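Local coordinates for N-(5'-phosphoribosyl)anthranilate isomerase (Jonesia denitrificans, PDB 4WUI), which probably catalyses the isomerisation of N-(5-phospho-beta-D-ribosyl)anthranilate to 1-(2-carboxyphenylamino)-1-deoxy-D-ribulose 5-phosphate, the third step of tryptophan biosynthesis from chorismate, at residues I56-A70 with G78-D92. Sequence-based numbering, arbitrary orientation.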
# COMPACT_ATOMS: atom_id res chain seq x y z
N ILE A 56 -3.79 -10.79 8.09
CA ILE A 56 -3.67 -9.62 7.24
C ILE A 56 -3.43 -8.39 8.10
O ILE A 56 -4.18 -8.16 9.05
CB ILE A 56 -4.93 -9.42 6.36
CG1 ILE A 56 -5.08 -10.59 5.38
CG2 ILE A 56 -4.89 -8.09 5.60
CD1 ILE A 56 -6.27 -10.49 4.43
N ASP A 57 -2.41 -7.60 7.77
CA ASP A 57 -2.24 -6.30 8.39
C ASP A 57 -3.26 -5.32 7.81
O ASP A 57 -3.31 -5.12 6.60
CB ASP A 57 -0.81 -5.78 8.09
CG ASP A 57 0.29 -6.53 8.80
OD1 ASP A 57 0.06 -7.03 9.90
OD2 ASP A 57 1.42 -6.57 8.26
N THR A 58 -4.04 -4.70 8.68
CA THR A 58 -4.94 -3.65 8.25
C THR A 58 -4.23 -2.30 8.35
O THR A 58 -3.51 -2.02 9.31
CB THR A 58 -6.22 -3.66 9.09
OG1 THR A 58 -5.87 -3.51 10.46
CG2 THR A 58 -7.03 -4.93 8.86
N VAL A 59 -4.44 -1.46 7.34
CA VAL A 59 -3.71 -0.22 7.19
C VAL A 59 -4.69 0.91 6.97
O VAL A 59 -5.47 0.89 6.02
CB VAL A 59 -2.72 -0.30 6.00
CG1 VAL A 59 -1.87 0.96 5.94
CG2 VAL A 59 -1.86 -1.56 6.07
N LEU A 60 -4.64 1.92 7.83
CA LEU A 60 -5.37 3.17 7.63
C LEU A 60 -4.48 4.07 6.79
O LEU A 60 -3.36 4.38 7.18
CB LEU A 60 -5.69 3.85 8.96
CG LEU A 60 -6.30 5.23 8.85
CD1 LEU A 60 -7.69 5.15 8.20
CD2 LEU A 60 -6.42 5.89 10.20
N VAL A 61 -5.00 4.50 5.63
CA VAL A 61 -4.24 5.32 4.70
C VAL A 61 -4.82 6.72 4.68
O VAL A 61 -5.98 6.90 4.34
CB VAL A 61 -4.28 4.69 3.28
CG1 VAL A 61 -3.50 5.52 2.32
CG2 VAL A 61 -3.78 3.26 3.30
N VAL A 62 -4.02 7.72 5.09
CA VAL A 62 -4.46 9.10 5.14
C VAL A 62 -3.57 9.99 4.28
O VAL A 62 -2.44 9.65 3.94
CB VAL A 62 -4.49 9.64 6.60
CG1 VAL A 62 -5.57 8.94 7.40
CG2 VAL A 62 -3.13 9.45 7.28
N ALA A 63 -4.10 11.16 3.95
CA ALA A 63 -3.43 12.11 3.07
C ALA A 63 -3.49 13.55 3.57
O ALA A 63 -2.49 14.26 3.53
CB ALA A 63 -4.01 12.02 1.66
N THR A 64 -4.67 13.99 4.01
CA THR A 64 -4.95 15.39 4.32
C THR A 64 -5.47 15.56 5.74
O THR A 64 -5.85 16.66 6.14
CB THR A 64 -5.97 15.98 3.29
OG1 THR A 64 -7.12 15.14 3.22
CG2 THR A 64 -5.32 16.10 1.92
N THR A 65 -5.53 14.49 6.51
CA THR A 65 -6.05 14.51 7.88
C THR A 65 -4.96 15.05 8.81
O THR A 65 -3.85 14.53 8.83
CB THR A 65 -6.47 13.10 8.29
OG1 THR A 65 -7.45 12.58 7.38
CG2 THR A 65 -7.00 13.07 9.71
N PRO A 66 -5.24 16.08 9.63
CA PRO A 66 -4.23 16.55 10.59
C PRO A 66 -3.68 15.37 11.39
O PRO A 66 -4.43 14.50 11.80
CB PRO A 66 -5.01 17.50 11.49
CG PRO A 66 -6.11 18.03 10.59
CD PRO A 66 -6.49 16.87 9.70
N ILE A 67 -2.37 15.35 11.61
CA ILE A 67 -1.73 14.16 12.13
C ILE A 67 -2.28 13.69 13.47
O ILE A 67 -2.42 12.49 13.67
CB ILE A 67 -0.17 14.31 12.14
CG1 ILE A 67 0.52 12.96 12.35
CG2 ILE A 67 0.29 15.33 13.15
CD1 ILE A 67 0.27 11.96 11.24
N ALA A 68 -2.64 14.60 14.38
CA ALA A 68 -3.20 14.15 15.64
C ALA A 68 -4.56 13.44 15.43
O ALA A 68 -4.88 12.47 16.12
CB ALA A 68 -3.34 15.32 16.60
N ASP A 69 -5.35 13.94 14.49
CA ASP A 69 -6.62 13.31 14.15
C ASP A 69 -6.41 11.95 13.47
O ASP A 69 -7.18 11.03 13.70
CB ASP A 69 -7.44 14.20 13.21
CG ASP A 69 -8.01 15.43 13.88
OD1 ASP A 69 -7.90 15.59 15.11
OD2 ASP A 69 -8.66 16.20 13.14
N ALA A 70 -5.37 11.86 12.65
CA ALA A 70 -5.07 10.60 12.00
C ALA A 70 -4.69 9.54 13.01
O ALA A 70 -5.09 8.38 12.91
CB ALA A 70 -3.97 10.78 10.97
N GLY A 78 -8.88 0.57 15.13
CA GLY A 78 -8.25 -0.68 15.46
C GLY A 78 -7.33 -1.24 14.38
O GLY A 78 -6.98 -2.43 14.44
N VAL A 79 -6.90 -0.42 13.43
CA VAL A 79 -5.99 -0.88 12.40
C VAL A 79 -4.61 -1.26 12.99
O VAL A 79 -4.20 -0.80 14.06
CB VAL A 79 -5.80 0.14 11.28
CG1 VAL A 79 -7.10 0.35 10.51
CG2 VAL A 79 -5.21 1.44 11.81
N SER A 80 -3.88 -2.07 12.24
CA SER A 80 -2.52 -2.45 12.58
C SER A 80 -1.52 -1.32 12.30
O SER A 80 -0.53 -1.19 13.02
CB SER A 80 -2.10 -3.69 11.74
OG SER A 80 -3.09 -4.70 11.55
N VAL A 81 -1.71 -0.61 11.21
CA VAL A 81 -0.71 0.29 10.64
C VAL A 81 -1.36 1.62 10.24
O VAL A 81 -2.47 1.62 9.71
CB VAL A 81 -0.07 -0.33 9.38
CG1 VAL A 81 0.90 0.61 8.70
CG2 VAL A 81 0.59 -1.66 9.67
N LEU A 82 -0.64 2.71 10.47
CA LEU A 82 -0.99 4.03 9.94
C LEU A 82 -0.05 4.38 8.80
O LEU A 82 1.17 4.49 9.02
CB LEU A 82 -0.89 5.07 11.06
CG LEU A 82 -1.12 6.53 10.64
CD1 LEU A 82 -2.50 6.75 10.05
CD2 LEU A 82 -0.92 7.45 11.83
N GLN A 83 -0.58 4.54 7.58
CA GLN A 83 0.19 4.89 6.40
C GLN A 83 -0.08 6.35 6.03
O GLN A 83 -1.24 6.73 5.80
CB GLN A 83 -0.15 3.97 5.21
CG GLN A 83 0.57 4.33 3.94
CD GLN A 83 0.16 3.48 2.76
OE1 GLN A 83 0.01 2.27 2.88
NE2 GLN A 83 -0.03 4.12 1.62
N LEU A 84 0.99 7.14 5.95
CA LEU A 84 0.92 8.56 5.69
C LEU A 84 1.35 8.83 4.25
O LEU A 84 2.46 8.47 3.84
CB LEU A 84 1.88 9.30 6.64
CG LEU A 84 1.61 9.08 8.11
CD1 LEU A 84 2.69 9.74 8.96
CD2 LEU A 84 0.23 9.53 8.50
N HIS A 85 0.49 9.50 3.50
CA HIS A 85 0.85 9.88 2.15
C HIS A 85 1.92 10.98 2.14
O HIS A 85 2.31 11.54 3.18
CB HIS A 85 -0.38 10.34 1.42
CG HIS A 85 -0.33 10.16 -0.06
ND1 HIS A 85 -0.41 11.22 -0.95
CD2 HIS A 85 -0.27 9.04 -0.82
CE1 HIS A 85 -0.39 10.76 -2.19
NE2 HIS A 85 -0.29 9.44 -2.14
N GLY A 86 2.41 11.32 0.96
CA GLY A 86 3.57 12.18 0.83
C GLY A 86 3.37 13.64 1.21
O GLY A 86 4.36 14.37 1.38
N GLN A 87 2.13 14.07 1.39
CA GLN A 87 1.86 15.43 1.86
C GLN A 87 2.38 15.67 3.26
O GLN A 87 2.62 16.80 3.63
CB GLN A 87 0.33 15.78 1.83
CG GLN A 87 -0.35 15.86 0.48
CD GLN A 87 -0.99 14.55 0.10
OE1 GLN A 87 -0.45 13.47 0.38
NE2 GLN A 87 -2.17 14.63 -0.53
N TYR A 88 2.45 14.62 4.06
CA TYR A 88 2.84 14.81 5.44
C TYR A 88 4.31 15.22 5.53
O TYR A 88 5.19 14.69 4.84
CB TYR A 88 2.59 13.53 6.24
CG TYR A 88 1.12 13.30 6.48
CD1 TYR A 88 0.48 13.95 7.54
CD2 TYR A 88 0.36 12.49 5.66
CE1 TYR A 88 -0.89 13.81 7.77
CE2 TYR A 88 -1.00 12.33 5.88
CZ TYR A 88 -1.61 12.97 6.93
OH TYR A 88 -2.98 12.79 7.09
N SER A 89 4.58 16.14 6.45
CA SER A 89 5.95 16.55 6.67
C SER A 89 6.76 15.43 7.35
O SER A 89 6.23 14.53 8.01
CB SER A 89 6.00 17.78 7.57
OG SER A 89 5.54 17.42 8.86
N ASP A 90 8.08 15.55 7.25
CA ASP A 90 8.94 14.63 7.99
C ASP A 90 8.63 14.69 9.49
O ASP A 90 8.65 13.65 10.18
CB ASP A 90 10.41 15.01 7.83
CG ASP A 90 10.91 14.97 6.39
OD1 ASP A 90 10.29 14.31 5.53
OD2 ASP A 90 11.98 15.58 6.13
N ASP A 91 8.39 15.89 10.00
CA ASP A 91 8.10 16.03 11.42
C ASP A 91 6.84 15.25 11.78
O ASP A 91 6.78 14.65 12.85
CB ASP A 91 7.92 17.49 11.82
CG ASP A 91 9.19 18.30 11.81
OD1 ASP A 91 10.26 17.77 11.47
OD2 ASP A 91 9.09 19.49 12.20
N ASP A 92 5.82 15.30 10.92
CA ASP A 92 4.58 14.59 11.21
C ASP A 92 4.79 13.07 11.22
O ASP A 92 4.19 12.37 12.04
CB ASP A 92 3.51 14.93 10.16
CG ASP A 92 2.83 16.26 10.39
OD1 ASP A 92 3.12 16.94 11.39
OD2 ASP A 92 1.97 16.58 9.55
O HOH W 1 -0.66 17.17 10.11
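Leu60 and Val62 of strand 57-62 hydrogen-bond through both N and O to the neighbouring parallel strand 81-84 and to His85 just beyond it, from Val81 O to His85 N, the straightest link being Gln83 N to Leu60 O (2.8 Å, 172°). At the start of the pair the side chains join in: Ser80 OG accepts from Thr58 N (3.0 Å), while Thr58 OG1, held between its own N and carbonyl carbon (chi1 58°), accepts from Ser80 N.

At the other end Tyr88 reaches across to the loop after strand 57-62. Its hydroxyl donates to Thr65 O at 2.6 Å, on a lone pair in the carbonyl plane, and Leu84 CD2 sits over the centre of one ring face, 4.0 Å above it. A phenylalanine here would probably keep that packing but leave Thr65 O without this donor and the loop less firmly tied.

Apolar contacts cover the helix-facing side, where Val62 CG2 meets Leu84 CD2 (3.6 Å) and Ile67 CD1 crosses Leu84 at about a right angle. On the other face Gln83 runs extended beside Val61, its OE1 bonded to Lys7. A water bridges Ile67 N and Asp92 OD2, linking the starts of two helices.

With helix 67-77 as the connection, these strands form a beta-alpha-beta unit of the eight-stranded TIM barrel.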